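Local coordinates for protein BauA (PDB 6HCP) that takes up iron across the outer membrane of Acinetobacter baumannii as a ferric preacinetobactin receptor of the TonB-dependent family, at residues M116-L121 with E133-V138; E295-F298 with L302-Y305; L540-L545 with K590-G595. All blocks are in the same frame, centred on the assembly; numbering follows the deposited sequence.

Contact 1 of 3, residues M116-L121 with E133-V138. With EDO (1,2-ethanediol), chain P.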
loop_
_atom_site.group_PDB
_atom_site.type_symbol
_atom_site.label_atom_id
_atom_site.label_comp_id
_atom_site.label_asym_id
_atom_site.label_seq_id
_atom_site.Cartn_x
_atom_site.Cartn_y
_atom_site.Cartn_z
ATOM N N MET A 116 30.298 3.641 -21.589
ATOM C CA MET A 116 30.752 4.212 -20.318
ATOM C C MET A 116 32.276 4.097 -20.228
ATOM O O MET A 116 32.848 3.130 -20.730
ATOM C CB MET A 116 30.136 3.470 -19.127
ATOM C CG MET A 116 28.623 3.488 -19.149
ATOM S SD MET A 116 28.026 2.821 -17.556
ATOM C CE MET A 116 28.583 1.131 -17.653
ATOM N N SER A 117 32.895 5.038 -19.518
ATOM C CA SER A 117 34.302 4.952 -19.234
ATOM C C SER A 117 34.532 4.563 -17.772
ATOM O O SER A 117 33.654 4.757 -16.920
ATOM C CB SER A 117 35.010 6.221 -19.605
ATOM O OG SER A 117 34.443 7.362 -18.980
ATOM N N MET A 118 35.697 3.946 -17.518
ATOM C CA MET A 118 36.162 3.630 -16.175
ATOM C C MET A 118 37.486 4.357 -15.927
ATOM O O MET A 118 38.418 4.171 -16.690
ATOM C CB MET A 118 36.359 2.132 -15.960
ATOM C CG MET A 118 36.772 1.806 -14.510
ATOM S SD MET A 118 37.054 0.045 -14.241
ATOM C CE MET A 118 35.424 -0.618 -14.532
ATOM N N ASN A 119 37.477 5.323 -15.002
ATOM C CA ASN A 119 38.628 6.176 -14.756
ATOM C C ASN A 119 39.112 6.777 -16.086
ATOM O O ASN A 119 40.329 6.878 -16.338
ATOM C CB ASN A 119 39.743 5.380 -14.074
ATOM C CG ASN A 119 39.318 4.805 -12.736
ATOM O OD1 ASN A 119 38.673 5.494 -11.945
ATOM N ND2 ASN A 119 39.699 3.570 -12.467
ATOM N N GLY A 120 38.161 7.141 -16.951
ATOM C CA GLY A 120 38.450 7.869 -18.190
ATOM C C GLY A 120 38.695 6.963 -19.394
ATOM O O GLY A 120 38.842 7.474 -20.507
ATOM N N LEU A 121 38.776 5.646 -19.187
ATOM C CA LEU A 121 39.104 4.673 -20.242
ATOM C C LEU A 121 37.848 3.921 -20.704
ATOM O O LEU A 121 37.153 3.311 -19.886
ATOM C CB LEU A 121 40.143 3.682 -19.701
ATOM C CG LEU A 121 40.816 2.782 -20.737
ATOM C CD1 LEU A 121 41.653 3.600 -21.724
ATOM C CD2 LEU A 121 41.686 1.726 -20.068
ATOM N N GLU A 133 28.793 -1.086 -6.911
ATOM C CA GLU A 133 29.464 -1.242 -5.596
ATOM C C GLU A 133 30.953 -0.881 -5.665
ATOM O O GLU A 133 31.551 -0.584 -4.645
ATOM C CB GLU A 133 29.315 -2.668 -5.074
ATOM C CG GLU A 133 27.942 -2.934 -4.486
ATOM C CD GLU A 133 26.890 -3.312 -5.511
ATOM O OE1 GLU A 133 27.228 -3.387 -6.732
ATOM O OE2 GLU A 133 25.757 -3.629 -5.092
ATOM N N MET A 134 31.569 -0.948 -6.841
ATOM C CA MET A 134 33.025 -0.747 -6.898
ATOM C C MET A 134 33.395 0.705 -7.200
ATOM O O MET A 134 34.586 1.015 -7.339
ATOM C CB MET A 134 33.686 -1.693 -7.908
ATOM C CG MET A 134 33.254 -1.500 -9.342
ATOM S SD MET A 134 34.090 -2.679 -10.460
ATOM C CE MET A 134 35.671 -1.882 -10.668
ATOM N N PHE A 135 32.421 1.628 -7.198
ATOM C CA PHE A 135 32.732 2.994 -7.619
ATOM C C PHE A 135 32.626 3.990 -6.470
ATOM O O PHE A 135 31.631 4.019 -5.729
ATOM C CB PHE A 135 31.870 3.385 -8.822
ATOM C CG PHE A 135 31.995 2.407 -9.959
ATOM C CD1 PHE A 135 33.188 2.291 -10.660
ATOM C CD2 PHE A 135 30.939 1.572 -10.304
ATOM C CE1 PHE A 135 33.342 1.316 -11.635
ATOM C CE2 PHE A 135 31.088 0.620 -11.299
ATOM C CZ PHE A 135 32.293 0.475 -11.945
ATOM N N GLY A 136 33.593 4.911 -6.446
ATOM C CA GLY A 136 33.603 6.058 -5.556
ATOM C C GLY A 136 32.783 7.219 -6.096
ATOM O O GLY A 136 32.267 8.039 -5.332
ATOM N N ARG A 137 32.734 7.346 -7.431
ATOM C CA ARG A 137 31.997 8.420 -8.079
ATOM C C ARG A 137 31.349 7.866 -9.350
ATOM O O ARG A 137 31.879 6.985 -10.003
ATOM C CB ARG A 137 32.874 9.609 -8.473
ATOM C CG ARG A 137 33.696 10.205 -7.339
ATOM C CD ARG A 137 32.848 11.076 -6.425
ATOM N NE ARG A 137 33.668 11.702 -5.402
ATOM C CZ ARG A 137 33.813 11.273 -4.145
ATOM N NH1 ARG A 137 33.263 10.142 -3.722
ATOM N NH2 ARG A 137 34.534 12.008 -3.317
ATOM N N VAL A 138 30.180 8.412 -9.672
ATOM C CA VAL A 138 29.538 8.191 -10.955
ATOM C C VAL A 138 29.294 9.558 -11.578
ATOM O O VAL A 138 28.531 10.346 -11.024
ATOM C CB VAL A 138 28.219 7.417 -10.801
ATOM C CG1 VAL A 138 27.452 7.389 -12.123
ATOM C CG2 VAL A 138 28.452 6.014 -10.288
HETATM C C1 EDO P . 42.169 8.593 -19.204
HETATM O O1 EDO P . 43.398 9.323 -19.255
HETATM C C2 EDO P . 42.443 7.106 -19.329
HETATM O O2 EDO P . 42.494 6.538 -18.018
#
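Met118 reaches across to Met134 and Phe135 with the last atoms of its side chain. CB touches nothing across the contact, and CG lies anti to the backbone N (chi1 -177°). The chain crosses both partners at about a right angle and stays extended to SD, which comes within 4.3 Å of Met134 CE. It then bends at chi3, and this bend sets the methyl CE against two partners. CE lies 4.1 Å from Met134 CE, so the two methionines meet methyl to methyl. CE also lies 4.1 Å from Phe135 CE1, where it sits at the ring edge, near the ring plane. Met134 folds back over its neighbour: its CG stands 3.4 Å above one face of the Phe135 ring, toward the rim. Met118 begins a type I' turn to Leu121. An ethanediol hydroxyl, O2, donates to Asn119 O at 2.8 Å on this turn. The two segments belong to the plug and flank its strand 159-165, bonding to it through Ser117 and Gly136. Tyr245 of the barrel touches both Met118 and Met134. With no hydrogen bond between the segments, this buried contact rests on non-directional packing; backbone bonds to strand 159-165 position both sides.

Contact 2 of 3, residues E295-F298 with L302-Y305. With EDO (1,2-ethanediol), chain V.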
loop_
_atom_site.group_PDB
_atom_site.type_symbol
_atom_site.label_atom_id
_atom_site.label_comp_id
_atom_site.label_asym_id
_atom_site.label_seq_id
_atom_site.Cartn_x
_atom_site.Cartn_y
_atom_site.Cartn_z
ATOM N N GLU A 295 51.229 7.569 -14.215
ATOM C CA GLU A 295 51.543 8.980 -14.411
ATOM C C GLU A 295 52.996 9.235 -13.986
ATOM O O GLU A 295 53.494 8.624 -13.036
ATOM C CB GLU A 295 50.596 9.861 -13.601
ATOM C CG GLU A 295 49.130 9.645 -13.922
ATOM C CD GLU A 295 48.170 10.455 -13.067
ATOM O OE1 GLU A 295 48.641 11.233 -12.212
ATOM O OE2 GLU A 295 46.954 10.240 -13.209
ATOM N N TYR A 296 53.658 10.143 -14.700
ATOM C CA TYR A 296 55.046 10.536 -14.401
ATOM C C TYR A 296 55.186 12.047 -14.554
ATOM O O TYR A 296 54.921 12.607 -15.622
ATOM C CB TYR A 296 56.046 9.789 -15.287
ATOM C CG TYR A 296 57.480 10.009 -14.879
ATOM C CD1 TYR A 296 58.015 9.366 -13.778
ATOM C CD2 TYR A 296 58.217 11.037 -15.438
ATOM C CE1 TYR A 296 59.283 9.667 -13.306
ATOM C CE2 TYR A 296 59.507 11.313 -15.021
ATOM C CZ TYR A 296 60.036 10.636 -13.939
ATOM O OH TYR A 296 61.305 10.913 -13.521
ATOM N N ASP A 297 55.548 12.710 -13.453
ATOM C CA ASP A 297 55.754 14.151 -13.439
ATOM C C ASP A 297 57.219 14.452 -13.779
ATOM O O ASP A 297 58.100 14.146 -12.990
ATOM C CB ASP A 297 55.445 14.745 -12.065
ATOM C CG ASP A 297 54.062 14.408 -11.545
ATOM O OD1 ASP A 297 53.156 14.203 -12.382
ATOM O OD2 ASP A 297 53.923 14.280 -10.323
ATOM N N PHE A 298 57.466 14.968 -14.984
ATOM C CA PHE A 298 58.798 15.397 -15.393
ATOM C C PHE A 298 59.183 16.669 -14.631
ATOM O O PHE A 298 60.327 16.849 -14.270
ATOM C CB PHE A 298 58.849 15.619 -16.906
ATOM C CG PHE A 298 58.797 14.343 -17.706
ATOM C CD1 PHE A 298 59.934 13.570 -17.897
ATOM C CD2 PHE A 298 57.609 13.920 -18.284
ATOM C CE1 PHE A 298 59.877 12.387 -18.618
ATOM C CE2 PHE A 298 57.562 12.750 -19.030
ATOM C CZ PHE A 298 58.688 11.975 -19.178
ATOM N N LEU A 302 55.149 19.685 -16.942
ATOM C CA LEU A 302 55.048 18.600 -17.902
ATOM C C LEU A 302 54.858 17.281 -17.162
ATOM O O LEU A 302 55.660 16.911 -16.274
ATOM C CB LEU A 302 56.320 18.532 -18.755
ATOM C CG LEU A 302 56.321 17.421 -19.803
ATOM C CD1 LEU A 302 55.282 17.711 -20.882
ATOM C CD2 LEU A 302 57.705 17.249 -20.411
ATOM N N MET A 303 53.875 16.510 -17.630
ATOM C CA MET A 303 53.630 15.174 -17.104
ATOM C C MET A 303 53.225 14.250 -18.254
ATOM O O MET A 303 52.669 14.699 -19.248
ATOM C CB MET A 303 52.538 15.211 -16.022
ATOM C CG MET A 303 51.134 15.338 -16.568
ATOM S SD MET A 303 50.142 13.851 -16.255
ATOM C CE MET A 303 50.168 13.866 -14.466
ATOM N N ALA A 304 53.568 12.971 -18.123
ATOM C CA ALA A 304 53.111 11.945 -19.036
ATOM C C ALA A 304 52.128 11.037 -18.297
ATOM O O ALA A 304 52.250 10.835 -17.087
ATOM C CB ALA A 304 54.267 11.146 -19.579
ATOM N N TYR A 305 51.274 10.369 -19.074
ATOM C CA TYR A 305 50.385 9.357 -18.538
ATOM C C TYR A 305 50.154 8.287 -19.600
ATOM O O TYR A 305 50.287 8.533 -20.795
ATOM C CB TYR A 305 49.072 9.986 -18.068
ATOM C CG TYR A 305 48.136 10.375 -19.192
ATOM C CD1 TYR A 305 47.225 9.470 -19.702
ATOM C CD2 TYR A 305 48.148 11.645 -19.733
ATOM C CE1 TYR A 305 46.388 9.802 -20.754
ATOM C CE2 TYR A 305 47.291 12.008 -20.761
ATOM C CZ TYR A 305 46.399 11.081 -21.267
ATOM O OH TYR A 305 45.548 11.412 -22.282
HETATM C C1 EDO V . 44.998 9.876 -16.573
HETATM O O1 EDO V . 46.096 10.448 -15.859
HETATM C C2 EDO V . 44.883 8.433 -16.120
HETATM O O2 EDO V . 45.659 8.311 -14.918
#
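A tight antiparallel hairpin of the beta-barrel, formed by strands 282-297 and 302-318, is closed here. Such short turns are consistent with the periplasmic end of a TonB-dependent receptor. Tyr296 and Ala304 make a hydrogen-bonded pair: Tyr296 N donates to Ala304 O, and Ala304 N donates to Tyr296 O, both at 2.9 Å. Glu295 with Tyr305 and Asp297 with Met303 are the non-hydrogen-bonded pairs on either side. Phe298 N makes one more bond, to Leu302 O, but it is bent (129° at the hydrogen) and weak. At the turn end Phe298 lies beside Leu302, pointing the same way. Its ring turns an edge to Ala304, with CE2 3.7 Å from Ala304 CB. Tyr296 CD2 stands 3.7 Å above the centre of one Phe298 ring face. On the face that carries Glu295 and Asp297, Met303 bends at chi2 and chi3, which lays CE by the two acids. CE is 3.7 Å from Asp297 OD1 and 3.8 Å from Glu295 OE1. Arg239 forms salt bridges with both of these oxygens, so one arginine probably offsets the charge of both acids. Glu295 OE2 accepts from both hydroxyls of an ethanediol, at 2.8 Å from O1 and 2.9 Å from O2. Glu295 bonds through its backbone to Arg239 of strand 238-252. Met303 and Tyr305 bond to Lys353 and Gly351 of strand 331-358, and Tyr305 OH to Asp349, so the hairpin continues the barrel wall in both directions.

Contact 3 of 3, residues L540-L545 with K590-G595. With EDO (1,2-ethanediol), chain E.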
loop_
_atom_site.group_PDB
_atom_site.type_symbol
_atom_site.label_atom_id
_atom_site.label_comp_id
_atom_site.label_asym_id
_atom_site.label_seq_id
_atom_site.Cartn_x
_atom_site.Cartn_y
_atom_site.Cartn_z
ATOM N N LEU A 540 18.497 4.885 -47.723
ATOM C CA LEU A 540 18.337 4.720 -49.164
ATOM C C LEU A 540 17.239 5.657 -49.665
ATOM O O LEU A 540 16.123 5.582 -49.187
ATOM C CB LEU A 540 17.990 3.247 -49.387
ATOM C CG LEU A 540 18.199 2.693 -50.792
ATOM C CD1 LEU A 540 19.596 3.014 -51.315
ATOM C CD2 LEU A 540 17.957 1.185 -50.804
ATOM N N ASP A 541 17.610 6.641 -50.499
ATOM C CA ASP A 541 16.723 7.682 -51.003
ATOM C C ASP A 541 16.213 7.334 -52.412
ATOM O O ASP A 541 16.923 7.516 -53.402
ATOM C CB ASP A 541 17.437 9.036 -50.988
ATOM C CG ASP A 541 16.555 10.210 -51.387
ATOM O OD1 ASP A 541 15.374 9.967 -51.717
ATOM O OD2 ASP A 541 17.077 11.343 -51.457
ATOM N N PRO A 542 14.916 6.978 -52.582
ATOM C CA PRO A 542 14.403 6.599 -53.901
ATOM C C PRO A 542 14.160 7.791 -54.842
ATOM O O PRO A 542 13.993 7.597 -56.046
ATOM C CB PRO A 542 13.100 5.848 -53.582
ATOM C CG PRO A 542 12.667 6.405 -52.247
ATOM C CD PRO A 542 13.955 6.696 -51.504
ATOM N N SER A 543 14.240 9.013 -54.308
ATOM C CA SER A 543 14.061 10.226 -55.096
ATOM C C SER A 543 15.366 10.629 -55.805
ATOM O O SER A 543 15.362 11.498 -56.671
ATOM C CB SER A 543 13.545 11.351 -54.239
ATOM O OG SER A 543 14.593 11.943 -53.486
ATOM N N LYS A 544 16.499 10.067 -55.369
ATOM C CA LYS A 544 17.802 10.498 -55.868
ATOM C C LYS A 544 18.421 9.358 -56.678
ATOM O O LYS A 544 18.954 8.403 -56.110
ATOM C CB LYS A 544 18.722 10.938 -54.726
ATOM C CG LYS A 544 20.064 11.481 -55.202
ATOM C CD LYS A 544 20.815 12.305 -54.185
ATOM C CE LYS A 544 22.193 12.686 -54.683
ATOM N NZ LYS A 544 23.000 13.311 -53.611
ATOM N N LEU A 545 18.128 9.378 -57.986
ATOM C CA LEU A 545 18.465 8.289 -58.891
ATOM C C LEU A 545 19.826 8.599 -59.517
ATOM O O LEU A 545 20.030 9.688 -60.059
ATOM C CB LEU A 545 17.402 8.167 -59.988
ATOM C CG LEU A 545 15.992 7.790 -59.538
ATOM C CD1 LEU A 545 15.109 7.605 -60.761
ATOM C CD2 LEU A 545 15.991 6.531 -58.685
ATOM N N LYS A 590 14.853 15.940 -40.962
ATOM C CA LYS A 590 14.992 15.383 -42.310
ATOM C C LYS A 590 14.908 13.862 -42.237
ATOM O O LYS A 590 15.699 13.225 -41.555
ATOM C CB LYS A 590 16.308 15.844 -42.943
ATOM C CG LYS A 590 16.495 17.355 -42.977
ATOM C CD LYS A 590 17.914 17.807 -43.259
ATOM C CE LYS A 590 18.173 19.242 -42.850
ATOM N NZ LYS A 590 19.610 19.582 -42.973
ATOM N N THR A 591 13.945 13.304 -42.974
ATOM C CA THR A 591 13.618 11.891 -42.949
ATOM C C THR A 591 13.449 11.389 -44.387
ATOM O O THR A 591 13.215 12.158 -45.291
ATOM C CB THR A 591 12.341 11.641 -42.124
ATOM O OG1 THR A 591 11.223 12.187 -42.834
ATOM C CG2 THR A 591 12.417 12.247 -40.737
ATOM N N LYS A 592 13.576 10.080 -44.555
ATOM C CA LYS A 592 13.408 9.400 -45.849
ATOM C C LYS A 592 12.090 9.809 -46.529
ATOM O O LYS A 592 11.013 9.721 -45.933
ATOM C CB LYS A 592 13.456 7.889 -45.632
ATOM C CG LYS A 592 13.412 7.074 -46.916
ATOM C CD LYS A 592 13.429 5.587 -46.690
ATOM C CE LYS A 592 13.263 4.817 -47.987
ATOM N NZ LYS A 592 13.845 3.457 -47.898
ATOM N N SER A 593 12.231 10.400 -47.723
ATOM C CA SER A 593 11.143 10.874 -48.593
ATOM C C SER A 593 10.375 12.039 -47.968
ATOM O O SER A 593 9.299 12.358 -48.436
ATOM C CB SER A 593 10.191 9.764 -48.954
ATOM O OG SER A 593 10.887 8.682 -49.550
ATOM N N GLY A 594 10.883 12.615 -46.869
ATOM C CA GLY A 594 10.205 13.734 -46.237
ATOM C C GLY A 594 8.993 13.311 -45.402
ATOM O O GLY A 594 8.360 14.150 -44.763
ATOM N N GLY A 595 8.718 12.011 -45.352
ATOM C CA GLY A 595 7.449 11.503 -44.791
ATOM C C GLY A 595 7.219 11.912 -43.334
ATOM O O GLY A 595 6.110 12.262 -42.944
HETATM C C1 EDO E . 16.564 10.694 -37.852
HETATM O O1 EDO E . 17.843 11.153 -38.286
HETATM C C2 EDO E . 15.554 11.365 -38.771
HETATM O O2 EDO E . 15.646 10.741 -40.053
#
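Leu540 meets Lys592 mainly through its carbonyl. Leu540 O lies 3.2 Å from Lys592 CE and 3.4 Å from Lys592 NZ. The lysine gets there by full extension: CG is anti to the backbone N (chi1 -175°) and the later torsions are also near trans, which lays the chain alongside the carbonyl oxygen. The end of the leucine side chain leads away, onto Thr497, Ala498 and Pro550. Asp541 comes next, and its carboxylate binds within its own segment. Its OD1 takes two bonds, from Ser543 N at 3.0 Å and from Ser543 OG at 2.8 Å. Both donors come from the same face of the carboxylate. The bond from the backbone N makes an Asx turn, set within a type I turn from Asp541 to Lys544. Pro542 fills the second position of that turn and presents its ring to the other loop. Pro542 CD lies 4.0 Å from Lys592 CE, with the two side chains at about a right angle. Pro542 CG is 4.0 Å from Ser593 OG. Within 590-595, Gly594 N donates to Thr591 O at 2.9 Å. An ethanediol links Lys590 O to Ser537 OG. The contact is small and lies at the surface. It lies where strand 524-541 ends and strand 575-590 has just ended, at what is consistent with the extracellular rim. Strand 549-569 runs between those two strands: the backbones of Asp541 and Lys590 bond to those of Thr551 and Glu557, so this contact joins loops that border one shared strand.

How the contacts relate
From the N terminus, the chain first builds the plug, where contact 1 closes a loop of 11 residues between 116-121 and 133-138. Contact 2 follows in the barrel and closes a turn of three residues. Contact 3 comes last and spans 44 residues, mostly the two strands between its loops. The three lie in series; none encloses or crosses another. Contact 1 is within about 8 Å of contact 2 at the nearest atoms, without touching, and strand 282-297 serves both: its Met291 touches the plug turn and its end forms the hairpin. Contacts 2 and 3 both belong to the barrel, with centres about 52 Å apart, apparently at opposite rims.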